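PDB 5C0P: endo-arabinase from Bacteroides thetaiotaomicron, which probably hydrolyses the glycosidic links of L-arabinan as a family 43 glycoside hydrolase and binds magnesium. Local coordinates for residues 41-46 and 50-55; 263-266 and 272-275. All blocks are in the same frame, centred on the assembly; numbering follows the deposited sequence.

Contact 1 (41-46 with 50-55) and contact 2 (263-266 with 272-275) are antiparallel pairings from two different sheets of one family 43 domain, whose fold is a five-bladed beta-propeller. Their centres lie about 17 Å apart and their nearest atoms about 6 Å, so they do not touch. Strand 30-34 joins them: as the neighbour of strand 39-45 it packs on Tyr41 and Leu42 of contact 1, and its Phe30, Ile31 and Val33 meet Met263, Phe265 and Ser275 of contact 2. Both approach the magnesium site of Asp84 and His261: the side chain of Met263 is about 6 Å from the bound ion, that of Leu42 about 9 Å.

Contact 1 (41-46 and 50-55); sequences YLHFNN and IRVYKS
Tyr41 opens the pairing with its ring laid beside Lys54, whose CG sits over one ring face and whose CD comes 3.6 Å from Tyr41 CE2; a long aliphatic stem suits that flat surface, while Lys54 NZ reaches Glu15 and Glu64. Leu42 pairs with Tyr53 through two nearly straight backbone bonds. The imidazole of His43 takes a methyl over its centre, Val52 CG2 standing 3.5 Å from the ring centroid. Its nitrogens are both engaged, ND1 by Ser67 OG and NE2 by Pro115 O, which should fix the ring's rotation. Phe44 is turned between its backbone N and carbonyl carbon (chi1 62°), a rotation that lays its ring alongside Arg51: CZ is 3.5 Å from Arg51 CG, and Arg51 CB covers one face. The same ring drives its edge into the face of Tyr53, a T-shaped stack with planes 80° apart. Asn46 ends the segment by accepting a hydrogen bond at OD1 from Arg51 NH2 (3.0 Å), in the guanidinium plane but above that of the amide; Arg51 NH1 salt-bridges Asp63. This beta hairpin lies inside an antiparallel sheet, between strand 30-34 beside 39-45 and strand 60-68 beside 50-55, while strand 78-88 packs against His43, Asn45 and Ile50.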
loop_
_atom_site.group_PDB
_atom_site.type_symbol
_atom_site.label_atom_id
_atom_site.label_comp_id
_atom_site.label_asym_id
_atom_site.label_seq_id
_atom_site.Cartn_x
_atom_site.Cartn_y
_atom_site.Cartn_z
ATOM N N TYR A 41 3.146 -13.072 6.234
ATOM C CA TYR A 41 3.480 -12.081 7.254
ATOM C C TYR A 41 2.605 -10.856 7.098
ATOM O O TYR A 41 2.433 -10.346 5.991
ATOM C CB TYR A 41 4.955 -11.675 7.183
ATOM C CG TYR A 41 5.900 -12.825 7.413
ATOM C CD1 TYR A 41 6.187 -13.730 6.391
ATOM C CD2 TYR A 41 6.500 -13.020 8.649
ATOM C CE1 TYR A 41 7.039 -14.799 6.605
ATOM C CE2 TYR A 41 7.353 -14.082 8.876
ATOM C CZ TYR A 41 7.622 -14.968 7.851
ATOM O OH TYR A 41 8.472 -16.020 8.093
ATOM N N LEU A 42 2.098 -10.366 8.223
ATOM C CA LEU A 42 1.296 -9.149 8.253
ATOM C C LEU A 42 1.955 -8.164 9.207
ATOM O O LEU A 42 1.872 -8.308 10.439
ATOM C CB LEU A 42 -0.131 -9.480 8.695
ATOM C CG LEU A 42 -1.169 -8.365 8.869
ATOM C CD1 LEU A 42 -1.160 -7.413 7.689
ATOM C CD2 LEU A 42 -2.560 -8.974 9.038
ATOM N N HIS A 43 2.647 -7.186 8.621
ATOM C CA HIS A 43 3.254 -6.094 9.369
ATOM C C HIS A 43 2.232 -4.972 9.460
ATOM O O HIS A 43 1.578 -4.653 8.470
ATOM C CB HIS A 43 4.488 -5.589 8.628
ATOM C CG HIS A 43 5.591 -6.595 8.535
ATOM N ND1 HIS A 43 6.712 -6.532 9.332
ATOM C CD2 HIS A 43 5.760 -7.662 7.725
ATOM C CE1 HIS A 43 7.523 -7.530 9.024
ATOM N NE2 HIS A 43 6.966 -8.235 8.047
ATOM N N PHE A 44 2.102 -4.358 10.631
ATOM C CA PHE A 44 1.085 -3.326 10.797
ATOM C C PHE A 44 1.508 -2.235 11.772
ATOM O O PHE A 44 2.380 -2.446 12.621
ATOM C CB PHE A 44 -0.272 -3.946 11.188
ATOM C CG PHE A 44 -0.260 -4.694 12.506
ATOM C CD1 PHE A 44 0.145 -6.021 12.569
ATOM C CD2 PHE A 44 -0.693 -4.072 13.673
ATOM C CE1 PHE A 44 0.143 -6.706 13.779
ATOM C CE2 PHE A 44 -0.701 -4.750 14.887
ATOM C CZ PHE A 44 -0.287 -6.071 14.936
ATOM N N ASN A 45 0.911 -1.056 11.615
ATOM C CA ASN A 45 1.114 0.044 12.543
ATOM C C ASN A 45 0.520 -0.311 13.908
ATOM O O ASN A 45 -0.692 -0.520 14.031
ATOM C CB ASN A 45 0.453 1.312 11.993
ATOM C CG ASN A 45 0.623 2.514 12.908
ATOM O OD1 ASN A 45 1.391 2.477 13.867
ATOM N ND2 ASN A 45 -0.099 3.591 12.610
ATOM N N ASN A 46 1.372 -0.394 14.922
ATOM C CA ASN A 46 0.957 -0.770 16.269
ATOM C C ASN A 46 1.217 0.401 17.224
ATOM O O ASN A 46 1.495 0.212 18.410
ATOM C CB ASN A 46 1.708 -2.043 16.680
ATOM C CG ASN A 46 1.207 -2.658 17.978
ATOM O OD1 ASN A 46 2.014 -3.065 18.817
ATOM N ND2 ASN A 46 -0.117 -2.741 18.150
ATOM N N ILE A 50 6.182 -0.799 14.238
ATOM C CA ILE A 50 5.604 -1.780 13.340
ATOM C C ILE A 50 5.663 -3.148 14.005
ATOM O O ILE A 50 6.728 -3.607 14.416
ATOM C CB ILE A 50 6.321 -1.807 11.971
ATOM C CG1 ILE A 50 6.365 -0.404 11.353
ATOM C CG2 ILE A 50 5.652 -2.810 11.006
ATOM C CD1 ILE A 50 5.000 0.268 11.190
ATOM N N ARG A 51 4.494 -3.774 14.127
ATOM C CA ARG A 51 4.355 -5.100 14.720
ATOM C C ARG A 51 4.194 -6.092 13.577
ATOM O O ARG A 51 3.699 -5.734 12.515
ATOM C CB ARG A 51 3.111 -5.131 15.619
ATOM C CG ARG A 51 2.877 -6.415 16.401
ATOM C CD ARG A 51 3.502 -6.320 17.765
ATOM N NE ARG A 51 3.013 -7.337 18.695
ATOM C CZ ARG A 51 2.253 -7.070 19.752
ATOM N NH1 ARG A 51 1.856 -8.052 20.552
ATOM N NH2 ARG A 51 1.893 -5.819 20.012
ATOM N N VAL A 52 4.622 -7.336 13.778
ATOM C CA VAL A 52 4.459 -8.336 12.733
ATOM C C VAL A 52 3.811 -9.611 13.270
ATOM O O VAL A 52 4.227 -10.158 14.286
ATOM C CB VAL A 52 5.809 -8.639 12.024
ATOM C CG1 VAL A 52 6.895 -9.028 13.027
ATOM C CG2 VAL A 52 5.621 -9.711 10.956
ATOM N N TYR A 53 2.761 -10.052 12.585
ATOM C CA TYR A 53 2.141 -11.338 12.869
ATOM C C TYR A 53 2.446 -12.278 11.714
ATOM O O TYR A 53 2.672 -11.833 10.593
ATOM C CB TYR A 53 0.626 -11.190 13.011
ATOM C CG TYR A 53 0.132 -10.556 14.306
ATOM C CD1 TYR A 53 1.007 -10.072 15.282
ATOM C CD2 TYR A 53 -1.226 -10.474 14.564
ATOM C CE1 TYR A 53 0.521 -9.509 16.476
ATOM C CE2 TYR A 53 -1.710 -9.918 15.741
ATOM C CZ TYR A 53 -0.839 -9.443 16.691
ATOM O OH TYR A 53 -1.359 -8.896 17.852
ATOM N N LYS A 54 2.432 -13.578 11.989
ATOM C CA LYS A 54 2.818 -14.586 11.010
ATOM C C LYS A 54 1.747 -15.669 10.969
ATOM O O LYS A 54 1.094 -15.926 11.977
ATOM C CB LYS A 54 4.150 -15.204 11.435
ATOM C CG LYS A 54 4.762 -16.205 10.468
ATOM C CD LYS A 54 6.090 -16.743 11.020
ATOM C CE LYS A 54 5.891 -17.738 12.155
ATOM N NZ LYS A 54 7.190 -18.239 12.704
ATOM N N SER A 55 1.564 -16.294 9.806
ATOM C CA SER A 55 0.516 -17.307 9.642
ATOM C C SER A 55 0.913 -18.365 8.620
ATOM O O SER A 55 1.590 -18.054 7.640
ATOM C CB SER A 55 -0.786 -16.655 9.188
ATOM O OG SER A 55 -1.830 -17.615 9.092
#

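Contact 2 (263-266 and 272-275)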
loop_
_atom_site.group_PDB
_atom_site.type_symbol
_atom_site.label_atom_id
_atom_site.label_comp_id
_atom_site.label_asym_id
_atom_site.label_seq_id
_atom_site.Cartn_x
_atom_site.Cartn_y
_atom_site.Cartn_z
HETATM N N MSE A 263 -4.531 -4.572 -1.456
HETATM C CA MSE A 263 -3.517 -5.107 -2.350
HETATM C C MSE A 263 -3.955 -6.521 -2.741
HETATM O O MSE A 263 -4.860 -7.105 -2.121
HETATM C CB MSE A 263 -2.118 -5.078 -1.706
HETATM C CG MSE A 263 -2.053 -5.710 -0.313
HETATM SE SE MSE A 263 -1.894 -7.656 -0.302
HETATM C CE MSE A 263 -0.112 -7.781 -1.076
ATOM N N VAL A 264 -3.361 -7.057 -3.795
ATOM C CA VAL A 264 -3.652 -8.421 -4.211
ATOM C C VAL A 264 -2.380 -9.256 -4.212
ATOM O O VAL A 264 -1.263 -8.741 -4.379
ATOM C CB VAL A 264 -4.337 -8.483 -5.598
ATOM C CG1 VAL A 264 -5.702 -7.785 -5.557
ATOM C CG2 VAL A 264 -3.457 -7.858 -6.657
ATOM N N PHE A 265 -2.558 -10.552 -3.998
ATOM C CA PHE A 265 -1.446 -11.481 -3.960
ATOM C C PHE A 265 -1.928 -12.871 -4.312
ATOM O O PHE A 265 -3.121 -13.171 -4.212
ATOM C CB PHE A 265 -0.813 -11.503 -2.564
ATOM C CG PHE A 265 -1.730 -12.027 -1.477
ATOM C CD1 PHE A 265 -1.697 -13.366 -1.094
ATOM C CD2 PHE A 265 -2.607 -11.171 -0.822
ATOM C CE1 PHE A 265 -2.536 -13.850 -0.085
ATOM C CE2 PHE A 265 -3.454 -11.643 0.178
ATOM C CZ PHE A 265 -3.415 -12.976 0.557
ATOM N N LYS A 266 -1.000 -13.737 -4.696
ATOM C CA LYS A 266 -1.340 -15.142 -4.852
ATOM C C LYS A 266 -0.938 -15.893 -3.605
ATOM O O LYS A 266 0.189 -15.734 -3.110
ATOM C CB LYS A 266 -0.676 -15.742 -6.089
ATOM C CG LYS A 266 -1.296 -15.226 -7.371
ATOM C CD LYS A 266 -0.652 -15.842 -8.589
ATOM C CE LYS A 266 -1.470 -15.520 -9.831
ATOM N NZ LYS A 266 -0.816 -16.024 -11.069
ATOM N N LEU A 272 -5.465 -16.179 -6.505
ATOM C CA LEU A 272 -5.408 -14.729 -6.331
ATOM C C LEU A 272 -6.355 -14.273 -5.213
ATOM O O LEU A 272 -7.530 -14.683 -5.156
ATOM C CB LEU A 272 -5.717 -14.013 -7.651
ATOM C CG LEU A 272 -5.442 -12.515 -7.730
ATOM C CD1 LEU A 272 -3.940 -12.221 -7.639
ATOM C CD2 LEU A 272 -6.031 -11.933 -9.020
HETATM N N MSE A 273 -5.817 -13.451 -4.311
HETATM C CA MSE A 273 -6.551 -12.958 -3.149
HETATM C C MSE A 273 -6.444 -11.444 -3.071
HETATM O O MSE A 273 -5.464 -10.861 -3.529
HETATM C CB MSE A 273 -5.949 -13.516 -1.849
HETATM C CG MSE A 273 -5.699 -15.005 -1.837
HETATM SE SE MSE A 273 -7.344 -16.003 -1.662
HETATM C CE MSE A 273 -7.797 -15.451 0.129
ATOM N N ILE A 274 -7.440 -10.815 -2.449
ATOM C CA ILE A 274 -7.354 -9.399 -2.096
ATOM C C ILE A 274 -7.322 -9.273 -0.572
ATOM O O ILE A 274 -7.939 -10.064 0.135
ATOM C CB ILE A 274 -8.516 -8.578 -2.716
ATOM C CG1 ILE A 274 -8.311 -7.070 -2.494
ATOM C CG2 ILE A 274 -9.861 -9.032 -2.167
ATOM C CD1 ILE A 274 -9.238 -6.196 -3.350
ATOM N N SER A 275 -6.561 -8.298 -0.087
ATOM C CA SER A 275 -6.506 -7.974 1.338
ATOM C C SER A 275 -6.747 -6.478 1.520
ATOM O O SER A 275 -6.082 -5.649 0.877
ATOM C CB SER A 275 -5.134 -8.358 1.904
ATOM O OG SER A 275 -4.982 -7.937 3.256
#
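Phe265 and Met273, a selenomethionine here, make the main fit of bump to hollow. The phenyl ring leans across to its partner strand and receives Met273 CB over one face, offset toward the rim, with CZ 3.5 Å from that CB. A first torsion of 65°, between backbone N and carbonyl carbon, swings the ring toward strand 272-275, and Phe265 CE2, at the ring edge, lies 4.1 Å from Ser275 CB. Small Ser275 suits this position: its CB meets that edge and, 4.0 Å away, the selenium of Met263, also a selenomethionine. Cut back to alanine, Phe265 would lose its ring, and a gap would probably open beside Met273 CB and Ser275 CB, with Ile31, Val33 and Ile288 deprived of packing. On the other face of the sheet, Leu272 is the bump: its CD1 reaches in between Val264 CB, at 4.3 Å, and Lys266 CG, while Val264 CG1 rests 4.1 Å from Ile274 CB. Four backbone bonds join the hydrogen-bonded pairs Met263-Ser275 and Phe265-Met273, the shortest from Met273 N to Phe265 O (2.7 Å). The polar bonds across the contact are all main-chain, Ser275 OG turning to Pro29 O; between the side chains the packing is apolar, consistent with a largely buried hairpin.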